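Side-chain contacts in peptide methionine sulfoxide reductase msrA/msrB (Neisseria meningitidis, PDB 3BQG), which reduces methionine sulfoxide back to methionine, in MsrA probably by a mechanism that passes through a cysteine sulfenic acid: residues S42-D45 and V46-H50; K115-Q118 and Q119-L123. The protein carries 1 engineered substitution. All blocks are in the same frame, centred on the assembly; numbering follows the deposited sequence.

Contact 1: residues S42-D45 and V46-H50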
ATOM      1  N   SER A  42      13.394  -4.079 -11.924  1.00 20.62           N
ATOM      2  CA  SER A  42      12.491  -5.074 -12.487  1.00 20.10           C
ATOM      3  C   SER A  42      12.019  -5.916 -11.302  1.00 20.61           C
ATOM      4  O   SER A  42      12.562  -5.800 -10.197  1.00 19.57           O
ATOM      5  CB  SER A  42      13.234  -5.974 -13.480  1.00 19.87           C
ATOM      6  OG  SER A  42      14.255  -6.719 -12.826  1.00 18.99           O
ATOM      7  N   TYR A  43      11.014  -6.757 -11.520  1.00 20.26           N
ATOM      8  CA  TYR A  43      10.524  -7.608 -10.448  1.00 20.73           C
ATOM      9  C   TYR A  43      11.688  -8.442  -9.908  1.00 20.77           C
ATOM     10  O   TYR A  43      11.830  -8.628  -8.696  1.00 19.57           O
ATOM     11  CB  TYR A  43       9.425  -8.543 -10.963  1.00 21.89           C
ATOM     12  CG  TYR A  43       8.853  -9.429  -9.881  1.00 22.58           C
ATOM     13  CD1 TYR A  43       8.052  -8.898  -8.864  1.00 22.84           C
ATOM     14  CD2 TYR A  43       9.147 -10.790  -9.845  1.00 21.89           C
ATOM     15  CE1 TYR A  43       7.563  -9.703  -7.840  1.00 23.33           C
ATOM     16  CE2 TYR A  43       8.666 -11.601  -8.829  1.00 25.24           C
ATOM     17  CZ  TYR A  43       7.878 -11.054  -7.828  1.00 23.66           C
ATOM     18  OH  TYR A  43       7.436 -11.859  -6.806  1.00 27.39           O
ATOM     19  N   GLU A  44      12.523  -8.935 -10.819  1.00 19.98           N
ATOM     20  CA  GLU A  44      13.675  -9.749 -10.440  1.00 20.92           C
ATOM     21  C   GLU A  44      14.726  -8.945  -9.675  1.00 20.32           C
ATOM     22  O   GLU A  44      15.402  -9.484  -8.799  1.00 19.36           O
ATOM     23  CB  GLU A  44      14.316 -10.382 -11.680  1.00 22.08           C
ATOM     24  CG  GLU A  44      13.447 -11.402 -12.405  1.00 25.16           C
ATOM     25  CD  GLU A  44      12.186 -10.800 -12.988  1.00 27.97           C
ATOM     26  OE1 GLU A  44      12.261  -9.675 -13.530  1.00 27.99           O
ATOM     27  OE2 GLU A  44      11.126 -11.457 -12.913  1.00 28.88           O
ATOM     28  N   ASP A  45      14.874  -7.665 -10.007  1.00 19.19           N
ATOM     29  CA  ASP A  45      15.845  -6.817  -9.314  1.00 20.02           C
ATOM     30  C   ASP A  45      15.479  -6.702  -7.838  1.00 20.47           C
ATOM     31  O   ASP A  45      16.325  -6.865  -6.953  1.00 20.71           O
ATOM     32  CB  ASP A  45      15.883  -5.405  -9.916  1.00 19.18           C
ATOM     33  CG  ASP A  45      16.636  -5.344 -11.231  1.00 21.86           C
ATOM     34  OD1 ASP A  45      17.612  -6.109 -11.400  1.00 21.95           O
ATOM     35  OD2 ASP A  45      16.266  -4.516 -12.092  1.00 19.43           O
ATOM     36  N   VAL A  46      14.208  -6.414  -7.586  1.00 18.63           N
ATOM     37  CA  VAL A  46      13.700  -6.255  -6.230  1.00 18.35           C
ATOM     38  C   VAL A  46      13.698  -7.563  -5.438  1.00 20.70           C
ATOM     39  O   VAL A  46      14.207  -7.624  -4.316  1.00 20.54           O
ATOM     40  CB  VAL A  46      12.251  -5.703  -6.249  1.00 17.42           C
ATOM     41  CG1 VAL A  46      11.751  -5.475  -4.820  1.00 14.80           C
ATOM     42  CG2 VAL A  46      12.200  -4.407  -7.053  1.00 15.11           C
ATOM     43  N   SER A  47      13.125  -8.605  -6.034  1.00 19.70           N
ATOM     44  CA  SER A  47      13.010  -9.906  -5.384  1.00 20.33           C
ATOM     45  C   SER A  47      14.307 -10.674  -5.195  1.00 20.58           C
ATOM     46  O   SER A  47      14.476 -11.378  -4.197  1.00 19.73           O
ATOM     47  CB  SER A  47      12.039 -10.799  -6.170  1.00 19.38           C
ATOM     48  OG  SER A  47      10.800 -10.154  -6.406  1.00 20.86           O
ATOM     49  N   TYR A  48      15.231 -10.537  -6.140  1.00 20.43           N
ATOM     50  CA  TYR A  48      16.467 -11.298  -6.071  1.00 21.50           C
ATOM     51  C   TYR A  48      17.778 -10.528  -6.057  1.00 22.40           C
ATOM     52  O   TYR A  48      18.813 -11.095  -5.707  1.00 23.43           O
ATOM     53  CB  TYR A  48      16.481 -12.317  -7.217  1.00 21.45           C
ATOM     54  CG  TYR A  48      15.227 -13.165  -7.262  1.00 21.80           C
ATOM     55  CD1 TYR A  48      14.900 -14.014  -6.203  1.00 24.38           C
ATOM     56  CD2 TYR A  48      14.344 -13.087  -8.337  1.00 23.08           C
ATOM     57  CE1 TYR A  48      13.720 -14.763  -6.212  1.00 24.48           C
ATOM     58  CE2 TYR A  48      13.158 -13.829  -8.356  1.00 23.63           C
ATOM     59  CZ  TYR A  48      12.856 -14.662  -7.288  1.00 25.70           C
ATOM     60  OH  TYR A  48      11.690 -15.393  -7.288  1.00 28.60           O
ATOM     61  N   ARG A  49      17.758  -9.251  -6.429  1.00 21.90           N
ATOM     62  CA  ARG A  49      18.999  -8.486  -6.442  1.00 22.34           C
ATOM     63  C   ARG A  49      19.100  -7.395  -5.384  1.00 22.59           C
ATOM     64  O   ARG A  49      19.823  -6.415  -5.551  1.00 21.51           O
ATOM     65  CB  ARG A  49      19.239  -7.920  -7.841  1.00 24.47           C
ATOM     66  CG  ARG A  49      19.448  -9.021  -8.871  1.00 23.45           C
ATOM     67  CD  ARG A  49      19.495  -8.496 -10.289  1.00 23.82           C
ATOM     68  NE  ARG A  49      19.585  -9.596 -11.247  1.00 22.96           N
ATOM     69  CZ  ARG A  49      18.785  -9.738 -12.300  1.00 24.39           C
ATOM     70  NH1 ARG A  49      18.935 -10.771 -13.124  1.00 22.92           N
ATOM     71  NH2 ARG A  49      17.830  -8.847 -12.529  1.00 25.17           N
ATOM     72  N   HIS A  50      18.367  -7.590  -4.294  1.00 22.38           N
ATOM     73  CA  HIS A  50      18.363  -6.688  -3.150  1.00 23.40           C
ATOM     74  C   HIS A  50      18.449  -5.186  -3.428  1.00 22.20           C
ATOM     75  O   HIS A  50      19.288  -4.492  -2.858  1.00 21.79           O
ATOM     76  CB  HIS A  50      19.490  -7.104  -2.203  1.00 29.88           C
ATOM     77  CG  HIS A  50      19.326  -8.487  -1.653  1.00 34.86           C
ATOM     78  ND1 HIS A  50      18.521  -8.766  -0.570  1.00 37.49           N
ATOM     79  CD2 HIS A  50      19.815  -9.678  -2.075  1.00 37.16           C
ATOM     80  CE1 HIS A  50      18.519 -10.069  -0.348  1.00 40.18           C
ATOM     81  NE2 HIS A  50      19.297 -10.645  -1.249  1.00 39.89           N
TER
HETATM   82  O   HOH W   1      15.823  -7.971 -14.625  1.00 28.99           O

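Contact 2: residues K115-Q118 and Q119-L123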
ATOM      1  N   LYS A 115      -1.067   7.064  15.344  1.00 15.73           N
ATOM      2  CA  LYS A 115      -1.186   7.176  16.792  1.00 17.97           C
ATOM      3  C   LYS A 115      -2.529   6.608  17.235  1.00 17.44           C
ATOM      4  O   LYS A 115      -2.608   5.908  18.242  1.00 18.25           O
ATOM      5  CB  LYS A 115      -1.062   8.640  17.235  1.00 20.56           C
ATOM      6  CG  LYS A 115      -1.105   8.834  18.745  1.00 24.18           C
ATOM      7  CD  LYS A 115      -0.854  10.284  19.142  1.00 27.15           C
ATOM      8  CE  LYS A 115      -0.720  10.423  20.654  1.00 28.61           C
ATOM      9  NZ  LYS A 115      -0.498  11.827  21.080  1.00 30.83           N
ATOM     10  N   ARG A 116      -3.582   6.902  16.473  1.00 18.41           N
ATOM     11  CA  ARG A 116      -4.916   6.409  16.803  1.00 20.04           C
ATOM     12  C   ARG A 116      -5.012   4.898  16.631  1.00 19.69           C
ATOM     13  O   ARG A 116      -5.641   4.219  17.442  1.00 20.70           O
ATOM     14  CB  ARG A 116      -5.978   7.098  15.935  1.00 22.33           C
ATOM     15  CG  ARG A 116      -6.169   8.583  16.252  1.00 27.05           C
ATOM     16  CD  ARG A 116      -7.207   9.239  15.348  1.00 29.62           C
ATOM     17  NE  ARG A 116      -7.384  10.654  15.665  1.00 35.22           N
ATOM     18  CZ  ARG A 116      -7.848  11.107  16.828  1.00 36.96           C
ATOM     19  NH1 ARG A 116      -8.183  10.254  17.786  1.00 38.27           N
ATOM     20  NH2 ARG A 116      -7.981  12.413  17.035  1.00 37.44           N
ATOM     21  N   GLU A 117      -4.388   4.375  15.576  1.00 19.85           N
ATOM     22  CA  GLU A 117      -4.405   2.942  15.295  1.00 18.58           C
ATOM     23  C   GLU A 117      -3.684   2.170  16.400  1.00 19.00           C
ATOM     24  O   GLU A 117      -4.054   1.042  16.719  1.00 18.41           O
ATOM     25  CB  GLU A 117      -3.733   2.670  13.941  1.00 18.92           C
ATOM     26  CG  GLU A 117      -3.963   1.272  13.354  1.00 19.00           C
ATOM     27  CD  GLU A 117      -5.430   0.979  13.058  1.00 22.43           C
ATOM     28  OE1 GLU A 117      -6.246   1.929  13.030  1.00 21.71           O
ATOM     29  OE2 GLU A 117      -5.769  -0.205  12.844  1.00 21.94           O
ATOM     30  N   GLN A 118      -2.656   2.785  16.982  1.00 18.51           N
ATOM     31  CA  GLN A 118      -1.885   2.147  18.049  1.00 18.07           C
ATOM     32  C   GLN A 118      -2.761   1.812  19.258  1.00 18.65           C
ATOM     33  O   GLN A 118      -2.435   0.917  20.036  1.00 16.44           O
ATOM     34  CB  GLN A 118      -0.719   3.047  18.479  1.00 17.80           C
ATOM     35  CG  GLN A 118       0.165   2.483  19.604  1.00 16.07           C
ATOM     36  CD  GLN A 118       0.860   1.180  19.237  1.00 17.89           C
ATOM     37  OE1 GLN A 118       0.312   0.086  19.427  1.00 18.44           O
ATOM     38  NE2 GLN A 118       2.068   1.291  18.701  1.00 11.75           N
ATOM     39  N   GLN A 119      -3.874   2.523  19.411  1.00 18.80           N
ATOM     40  CA  GLN A 119      -4.769   2.246  20.527  1.00 21.05           C
ATOM     41  C   GLN A 119      -5.477   0.904  20.360  1.00 19.93           C
ATOM     42  O   GLN A 119      -6.062   0.383  21.308  1.00 21.29           O
ATOM     43  CB  GLN A 119      -5.803   3.368  20.682  1.00 21.20           C
ATOM     44  CG  GLN A 119      -5.221   4.621  21.306  1.00 24.18           C
ATOM     45  CD  GLN A 119      -4.631   4.351  22.678  1.00 26.42           C
ATOM     46  OE1 GLN A 119      -5.354   4.061  23.629  1.00 28.72           O
ATOM     47  NE2 GLN A 119      -3.311   4.435  22.783  1.00 29.26           N
ATOM     48  N   LYS A 120      -5.423   0.341  19.159  1.00 19.29           N
ATOM     49  CA  LYS A 120      -6.073  -0.940  18.912  1.00 18.68           C
ATOM     50  C   LYS A 120      -5.085  -2.100  19.007  1.00 17.12           C
ATOM     51  O   LYS A 120      -5.478  -3.256  18.885  1.00 18.97           O
ATOM     52  CB  LYS A 120      -6.722  -0.951  17.526  1.00 18.57           C
ATOM     53  CG  LYS A 120      -7.547   0.284  17.207  1.00 22.63           C
ATOM     54  CD  LYS A 120      -8.331   0.116  15.914  1.00 23.76           C
ATOM     55  CE  LYS A 120      -9.147   1.369  15.616  1.00 28.34           C
ATOM     56  NZ  LYS A 120     -10.112   1.152  14.498  1.00 30.08           N
ATOM     57  N   TYR A 121      -3.811  -1.789  19.228  1.00 15.00           N
ATOM     58  CA  TYR A 121      -2.778  -2.821  19.309  1.00 15.26           C
ATOM     59  C   TYR A 121      -1.884  -2.755  20.538  1.00 15.32           C
ATOM     60  O   TYR A 121      -1.417  -1.685  20.923  1.00 14.77           O
ATOM     61  CB  TYR A 121      -1.864  -2.763  18.081  1.00 16.66           C
ATOM     62  CG  TYR A 121      -2.522  -3.157  16.786  1.00 17.83           C
ATOM     63  CD1 TYR A 121      -3.285  -2.241  16.060  1.00 17.20           C
ATOM     64  CD2 TYR A 121      -2.369  -4.445  16.277  1.00 17.94           C
ATOM     65  CE1 TYR A 121      -3.876  -2.605  14.853  1.00 16.81           C
ATOM     66  CE2 TYR A 121      -2.948  -4.817  15.078  1.00 17.69           C
ATOM     67  CZ  TYR A 121      -3.700  -3.897  14.369  1.00 17.36           C
ATOM     68  OH  TYR A 121      -4.269  -4.270  13.174  1.00 17.50           O
ATOM     69  N   GLN A 122      -1.622  -3.917  21.125  1.00 16.51           N
ATOM     70  CA  GLN A 122      -0.756  -4.005  22.286  1.00 17.00           C
ATOM     71  C   GLN A 122       0.704  -3.964  21.819  1.00 16.32           C
ATOM     72  O   GLN A 122       1.559  -3.375  22.486  1.00 15.96           O
ATOM     73  CB  GLN A 122      -1.044  -5.297  23.050  1.00 17.95           C
ATOM     74  CG  GLN A 122      -2.476  -5.400  23.541  1.00 18.90           C
ATOM     75  CD  GLN A 122      -2.808  -6.781  24.061  1.00 21.21           C
ATOM     76  OE1 GLN A 122      -2.528  -7.789  23.405  1.00 26.45           O
ATOM     77  NE2 GLN A 122      -3.408  -6.839  25.238  1.00 21.66           N
ATOM     78  N   LEU A 123       0.989  -4.586  20.673  1.00 16.17           N
ATOM     79  CA  LEU A 123       2.350  -4.584  20.123  1.00 15.10           C
ATOM     80  C   LEU A 123       2.602  -3.247  19.426  1.00 14.68           C
ATOM     81  O   LEU A 123       1.691  -2.657  18.845  1.00 15.27           O
ATOM     82  CB  LEU A 123       2.542  -5.722  19.108  1.00 16.69           C
ATOM     83  CG  LEU A 123       2.410  -7.171  19.590  1.00 20.66           C
ATOM     84  CD1 LEU A 123       2.663  -8.124  18.432  1.00 20.56           C
ATOM     85  CD2 LEU A 123       3.389  -7.434  20.719  1.00 20.65           C
TER
HETATM   86  O   HOH W   2      -1.840   6.038  20.783  1.00 21.76           O
HETATM   87  O   HOH W   3      -4.421  -2.450  11.553  1.00 17.84           O
HETATM   88  O   HOH W   4      -8.902   1.598  11.916  1.00 41.15           O

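Contact 1: residues S42-D45 and V46-H50
S47 hangs its hydroxyl over the face of the Y43 ring: S47 OG lies 3.3 Å above the plane, over the ring centre. The position is fixed by a hydrogen bond to the backbone: S47 OG donates to Y43 O, four residues earlier, at 2.9 Å. The donor stands above the carbonyl plane. S47 N reaches the same oxygen at 3.0 Å, so Y43 O is gripped by two donors from one residue. With CG anti to its own nitrogen (chi1 -179°), Y43 brings its ring alongside the next turn, where the small serine fits against one face of it. S47 OG is further hydrogen-bonded to Q94 NE2.

On another side of the turn, D45 works in two directions. Its OD2 accepts from S42 N at 2.9 Å, while S42 OG accepts from D45 N at 3.0 Å. A serine and an aspartate suit these places because each can satisfy the other's amide in the first turn, and the negative carboxylate probably sits comfortably beside the helix N-terminus. The other oxygen, D45 OD1, forms a salt bridge with R49 NH2 at 3.0 Å. It lies near the guanidinium plane, but the nitrogen approaches from above the carboxylate plane, the two flat groups being turned 57° apart. A water joins R49 NH2 to S42 OG, linking the cap to the far end of the helix; there R49 N bonds D45 O at 2.8 Å.

The side chains of V46 and Y43 touch Y33 of strand 26-34, and Y43 also meets the H142 ring. This is a classical capping box, with a salt bridge from i to i+4, on the short helix 43-48 in the connection between antiparallel strands 26-34 and 54-62.

Contact 2: residues K115-Q118 and Q119-L123
E117 serves K120 and Y121 through both its carbonyl and its carboxylate. E117 O accepts from K120 N at 2.9 Å, and the edge of the Y121 ring reaches the same oxygen through CD1. On either side of this bond in sequence, Q119 N donates to R116 O and Y121 N to Q118 O, both at 3.1 Å. Each donor lies three residues after its acceptor and well above the carbonyl plane, as expected where the chain is wound tightly.

The E117 side chain, bent about its CB-CG bond (chi2 62°), reaches forward to the following turn, so that its carboxylate meets the methylenes of K120 and, through OE2, CE1 of Y121. The charges themselves do not touch: E117 OE1 and K120 NZ stay 4.2 Å apart. A water spans them, giving a proton to E117 OE1 and accepting one from K120 NZ, each bond 2.9 Å long. A second water lies 2.9 Å from E117 OE2 and probably donates to it. Lysine suits this place because its aliphatic part can lie against the acid while its ammonium remains by the solvent.

Farther back, K115 O is satisfied by a water that also accepts from Q119 NE2. E117 and Q118 touch L125, and Y121 touches P81 and T82. Such consecutive i+3-to-i bonds belong to tight, 3-10-like turns; here they lie at the C-terminal end of helix 106-117, in the beta-alpha-beta crossover joining parallel strands 97-101 and 128-131.

How the contacts relate
Contacts 1 and 2 are independent surface features of one domain: their centres lie 33 Å apart, their nearest atoms about 24 Å, and each centre is about 19 Å from that of the chain. They lie in connections that join different strands of the same mixed sheet. Residues 42-50 belong to the connection between strands 26-34 and 54-62, whereas 115-123 lead out of the helix that precedes the edge strand 128-131. Strand 3-10 runs between these two regions of the sheet, with 54-62 and 97-101 as its neighbours, and C12, the residue seen as a sulfenic acid, lies two positions after its end.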